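Local coordinates for protein acetone carboxylase alpha subunit (Xanthobacter autotrophicus Py2, PDB 5M45) that forms the alpha subunit of acetone carboxylase, a metal-containing multisubunit enzyme, and belongs to the hydantoinase B/oxoprolinase family, at residues D210-R214 against D215-E219; Q637-A640 against D641-G645. All coordinates share one frame; numbering follows the deposited sequence.

Contact 1: D210-R214 against D215-E219; sequences DTLFR and DWLHE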
loop_
_atom_site.group_PDB
_atom_site.type_symbol
_atom_site.label_atom_id
_atom_site.label_comp_id
_atom_site.label_asym_id
_atom_site.label_seq_id
_atom_site.Cartn_x
_atom_site.Cartn_y
_atom_site.Cartn_z
ATOM N N ASP A 210 -2.274 -13.889 -21.894
ATOM C CA ASP A 210 -1.678 -14.900 -21.004
ATOM C C ASP A 210 -0.325 -14.492 -20.411
ATOM O O ASP A 210 0.421 -15.346 -19.927
ATOM C CB ASP A 210 -1.606 -16.299 -21.705
ATOM C CG ASP A 210 -2.987 -16.988 -21.820
ATOM O OD1 ASP A 210 -4.016 -16.501 -21.286
ATOM O OD2 ASP A 210 -3.048 -18.067 -22.463
ATOM N N THR A 211 -0.028 -13.194 -20.405
ATOM C CA THR A 211 1.301 -12.691 -20.055
ATOM C C THR A 211 1.167 -11.589 -19.000
ATOM O O THR A 211 0.435 -10.608 -19.229
ATOM C CB THR A 211 2.024 -12.121 -21.277
ATOM O OG1 THR A 211 2.019 -13.095 -22.313
ATOM C CG2 THR A 211 3.485 -11.785 -20.958
ATOM N N LEU A 212 1.873 -11.745 -17.864
ATOM C CA LEU A 212 1.839 -10.726 -16.811
ATOM C C LEU A 212 2.556 -9.409 -17.194
ATOM O O LEU A 212 3.620 -9.426 -17.827
ATOM C CB LEU A 212 2.419 -11.298 -15.502
ATOM C CG LEU A 212 1.571 -12.416 -14.875
ATOM C CD1 LEU A 212 2.348 -13.054 -13.761
ATOM C CD2 LEU A 212 0.264 -11.918 -14.304
ATOM N N PHE A 213 1.982 -8.288 -16.812
ATOM C CA PHE A 213 2.572 -6.977 -17.136
ATOM C C PHE A 213 3.764 -6.690 -16.204
ATOM O O PHE A 213 3.681 -6.890 -14.987
ATOM C CB PHE A 213 1.556 -5.824 -16.963
ATOM C CG PHE A 213 0.301 -5.921 -17.800
ATOM C CD1 PHE A 213 0.338 -6.286 -19.129
ATOM C CD2 PHE A 213 -0.934 -5.550 -17.261
ATOM C CE1 PHE A 213 -0.837 -6.318 -19.910
ATOM C CE2 PHE A 213 -2.103 -5.593 -18.027
ATOM C CZ PHE A 213 -2.048 -5.985 -19.360
ATOM N N ARG A 214 4.832 -6.138 -16.771
ATOM C CA ARG A 214 6.054 -5.871 -16.015
ATOM C C ARG A 214 5.868 -4.802 -14.899
ATOM O O ARG A 214 6.487 -4.930 -13.833
ATOM C CB ARG A 214 7.186 -5.440 -16.946
ATOM C CG ARG A 214 8.562 -5.563 -16.320
ATOM C CD ARG A 214 9.665 -4.904 -17.109
ATOM N NE ARG A 214 9.719 -5.240 -18.531
ATOM C CZ ARG A 214 10.345 -6.272 -19.082
ATOM N NH1 ARG A 214 10.343 -6.404 -20.416
ATOM N NH2 ARG A 214 10.952 -7.200 -18.351
ATOM N N ASP A 215 5.048 -3.766 -15.138
ATOM C CA ASP A 215 4.797 -2.743 -14.107
ATOM C C ASP A 215 4.162 -3.363 -12.861
ATOM O O ASP A 215 4.575 -3.031 -11.731
ATOM C CB ASP A 215 3.984 -1.514 -14.609
ATOM C CG ASP A 215 2.687 -1.884 -15.347
ATOM O OD1 ASP A 215 2.619 -2.956 -15.967
ATOM O OD2 ASP A 215 1.717 -1.070 -15.303
ATOM N N TRP A 216 3.199 -4.282 -13.057
ATOM C CA TRP A 216 2.625 -5.078 -11.965
ATOM C C TRP A 216 3.680 -5.920 -11.234
ATOM O O TRP A 216 3.739 -5.941 -9.991
ATOM C CB TRP A 216 1.499 -5.991 -12.479
ATOM C CG TRP A 216 1.199 -7.200 -11.620
ATOM C CD1 TRP A 216 1.563 -8.492 -11.880
ATOM C CD2 TRP A 216 0.537 -7.213 -10.354
ATOM N NE1 TRP A 216 1.144 -9.319 -10.860
ATOM C CE2 TRP A 216 0.501 -8.561 -9.910
ATOM C CE3 TRP A 216 -0.056 -6.221 -9.554
ATOM C CZ2 TRP A 216 -0.114 -8.949 -8.695
ATOM C CZ3 TRP A 216 -0.647 -6.609 -8.316
ATOM C CH2 TRP A 216 -0.688 -7.955 -7.922
ATOM N N LEU A 217 4.511 -6.617 -12.007
ATOM C CA LEU A 217 5.547 -7.497 -11.438
ATOM C C LEU A 217 6.525 -6.727 -10.537
ATOM O O LEU A 217 6.726 -7.109 -9.370
ATOM C CB LEU A 217 6.288 -8.285 -12.547
ATOM C CG LEU A 217 5.487 -9.323 -13.336
ATOM C CD1 LEU A 217 6.232 -9.802 -14.580
ATOM C CD2 LEU A 217 5.078 -10.532 -12.468
ATOM N N HIS A 218 7.073 -5.615 -11.051
ATOM C CA HIS A 218 8.042 -4.816 -10.296
ATOM C C HIS A 218 7.428 -4.198 -9.012
ATOM O O HIS A 218 8.036 -4.214 -7.941
ATOM C CB HIS A 218 8.704 -3.736 -11.166
ATOM C CG HIS A 218 9.743 -4.249 -12.138
ATOM N ND1 HIS A 218 10.905 -3.556 -12.412
ATOM C CD2 HIS A 218 9.826 -5.402 -12.847
ATOM C CE1 HIS A 218 11.644 -4.243 -13.264
ATOM N NE2 HIS A 218 11.023 -5.373 -13.527
ATOM N N GLU A 219 6.202 -3.691 -9.129
ATOM C CA GLU A 219 5.536 -3.042 -7.999
ATOM C C GLU A 219 5.175 -4.004 -6.889
ATOM O O GLU A 219 5.559 -3.806 -5.711
ATOM C CB GLU A 219 4.291 -2.293 -8.488
ATOM C CG GLU A 219 3.622 -1.439 -7.435
ATOM C CD GLU A 219 2.309 -0.825 -7.961
ATOM O OE1 GLU A 219 1.276 -1.420 -7.593
ATOM O OE2 GLU A 219 2.299 0.204 -8.716
#

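Contact 2: Q637-A640 against D641-G645; sequences QAVA and DDING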
loop_
_atom_site.group_PDB
_atom_site.type_symbol
_atom_site.label_atom_id
_atom_site.label_comp_id
_atom_site.label_asym_id
_atom_site.label_seq_id
_atom_site.Cartn_x
_atom_site.Cartn_y
_atom_site.Cartn_z
ATOM N N GLN A 637 -12.284 -45.657 33.037
ATOM C CA GLN A 637 -11.077 -46.140 32.338
ATOM C C GLN A 637 -10.571 -45.115 31.298
ATOM O O GLN A 637 -9.378 -45.015 31.071
ATOM C CB GLN A 637 -11.320 -47.527 31.703
ATOM C CG GLN A 637 -10.077 -48.208 31.119
ATOM C CD GLN A 637 -8.988 -48.389 32.170
ATOM O OE1 GLN A 637 -9.223 -48.933 33.257
ATOM N NE2 GLN A 637 -7.801 -47.898 31.882
ATOM N N ALA A 638 -11.474 -44.350 30.690
ATOM C CA ALA A 638 -11.072 -43.338 29.699
ATOM C C ALA A 638 -10.300 -42.178 30.356
ATOM O O ALA A 638 -9.420 -41.585 29.720
ATOM C CB ALA A 638 -12.288 -42.810 28.915
ATOM N N VAL A 639 -10.626 -41.872 31.619
ATOM C CA VAL A 639 -9.896 -40.885 32.408
ATOM C C VAL A 639 -8.480 -41.438 32.688
ATOM O O VAL A 639 -7.493 -40.745 32.436
ATOM C CB VAL A 639 -10.638 -40.466 33.702
ATOM C CG1 VAL A 639 -9.825 -39.448 34.500
ATOM C CG2 VAL A 639 -12.013 -39.881 33.384
ATOM N N ALA A 640 -8.362 -42.678 33.162
ATOM C CA ALA A 640 -7.039 -43.275 33.394
ATOM C C ALA A 640 -6.181 -43.319 32.094
ATOM O O ALA A 640 -4.992 -42.942 32.107
ATOM C CB ALA A 640 -7.176 -44.669 33.984
ATOM N N ASP A 641 -6.796 -43.732 30.983
ATOM C CA ASP A 641 -6.118 -43.738 29.667
ATOM C C ASP A 641 -5.618 -42.336 29.287
ATOM O O ASP A 641 -4.499 -42.191 28.811
ATOM C CB ASP A 641 -7.041 -44.239 28.535
ATOM C CG ASP A 641 -7.445 -45.713 28.687
ATOM O OD1 ASP A 641 -6.866 -46.462 29.504
ATOM O OD2 ASP A 641 -8.392 -46.151 28.000
ATOM N N ASP A 642 -6.449 -41.321 29.513
ATOM C CA ASP A 642 -6.067 -39.915 29.246
ATOM C C ASP A 642 -4.855 -39.445 30.068
ATOM O O ASP A 642 -3.979 -38.749 29.527
ATOM C CB ASP A 642 -7.238 -38.960 29.503
ATOM C CG ASP A 642 -8.250 -38.919 28.378
ATOM O OD1 ASP A 642 -7.977 -39.442 27.281
ATOM O OD2 ASP A 642 -9.347 -38.310 28.585
ATOM N N ILE A 643 -4.815 -39.810 31.358
ATOM C CA ILE A 643 -3.661 -39.463 32.192
ATOM C C ILE A 643 -2.404 -40.162 31.680
ATOM O O ILE A 643 -1.368 -39.501 31.512
ATOM C CB ILE A 643 -3.898 -39.783 33.681
ATOM C CG1 ILE A 643 -5.095 -38.957 34.195
ATOM C CG2 ILE A 643 -2.650 -39.492 34.524
ATOM C CD1 ILE A 643 -5.700 -39.525 35.454
ATOM N N ASN A 644 -2.497 -41.474 31.405
ATOM C CA ASN A 644 -1.351 -42.237 30.894
ATOM C C ASN A 644 -0.888 -41.738 29.527
ATOM O O ASN A 644 0.297 -41.787 29.240
ATOM C CB ASN A 644 -1.672 -43.733 30.827
ATOM C CG ASN A 644 -1.777 -44.368 32.231
ATOM O OD1 ASN A 644 -1.084 -43.971 33.196
ATOM N ND2 ASN A 644 -2.670 -45.329 32.361
ATOM N N GLY A 645 -1.808 -41.231 28.705
ATOM C CA GLY A 645 -1.482 -40.776 27.359
ATOM C C GLY A 645 -1.045 -39.318 27.223
ATOM O O GLY A 645 -0.649 -38.896 26.117
#

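Contact 1: D210-R214 against D215-E219
Leu212 and Leu217 meet where the short strand 211-212 gives way to helix 214-222: their side chains cross at about a right angle, and CD1 of Leu212 lies 3.9 Å from CD2 of Leu217. In both residues CG stands anti to the carbonyl carbon (chi1 -67° and -66°), which brings the two isobutyl groups together at the junction. The other branch of Leu212, CD2, approaches Trp216 obliquely, 4.4 Å from CD1 of the indole. Strand 204-208 and helix 227-255 also touch these side chains, and Glu234 of that helix accepts a hydrogen bond from Trp216 NE1.

Phe213 occupies the N-cap position, and its carbonyl opens the helical bonding: Leu217 N donates to Phe213 O over 3.1 Å, in the carbonyl plane. The side chains of Phe213 and Asp215 lie side by side, pointing the same way, but Asp215 OD1 comes closest to CB of Phe213 (3.2 Å) rather than to the ring. The other oxygen, OD2, accepts a hydrogen bond from the backbone N of Lys205 of the second subunit.

One residue on, His218 N donates to Arg214 O at 2.9 Å in a nearly straight bond. With CG anti to the backbone N (chi1 -162°), Arg214 sets CG 3.7 Å from His218 CD2; the later bend at chi3 turns the guanidinium, whose plane stands almost perpendicular to the imidazole. Thus the aliphatic stem, and not the charged end, touches the ring. Arg214 NH1 hydrogen-bonds to Asn126 O and NH2 forms a salt bridge with Asp767, both of the second subunit, and His218 ND1 pairs with Tyr121 OH of that subunit.

The chemistry is therefore divided: apolar groups pack the strand-to-helix junction against strand 204-208 and helix 227-255, while Arg214, Asp215 and His218 direct polar groups into the interface between two copies of the protein.

Contact 2: Q637-A640 against D641-G645
Gln637 and Asp641, one turn apart on helix 636-645, have side chains that cross at about a right angle and are joined by a hydrogen bond from Gln637 NE2 to Asp641 OD1 of 2.9 Å. The Gln637 chain leaves with CG anti to the backbone N and then bends at chi2 (58°), curling its amide back toward the carboxylate. The oxygen lies in the plane of that amide, whereas the donor meets OD1 from above the carboxylate plane; the two planes are 47° apart. The same residues are linked through the backbone, Asp641 N to Gln637 O, also at 2.9 Å.

On another side of the helix Val639 CG1 and Ile643 CD1 approach to 4.2 Å, a loose apolar pair that faces helix 652-657, where both touch Ala653. The Asp642 carboxylate forms salt bridges through OD2 with Arg515 and Arg634, and Asn644 OD1 accepts a hydrogen bond from Tyr669 N.

The exposed side of this helix thus carries a hydrogen bond from a neutral amide to a carboxylate, probably charged, between successive turns, while Val639 and Ile643 pack inward and the charge of buried Asp642 is probably balanced by its two arginines.

In the fold
Contacts 1 and 2 lie on opposite sides of the chain's centre, their own centres about 58 Å apart and their nearest atoms about 46 Å, and they share no element. Both are local and partly buried, but their settings differ. Residues 210-219 link an edge strand, within this chain, of a seven-stranded antiparallel sheet to a helix, and much of their polar chemistry crosses to the second subunit. Residues 637-645 lie within a single helix, where Asp642 and Asn644 find polar partners in the same chain. Contact 1 thus combines intrachain packing with assembly, whereas contact 2 pairs an exposed side-chain bond with packing against neighbouring helix and strand.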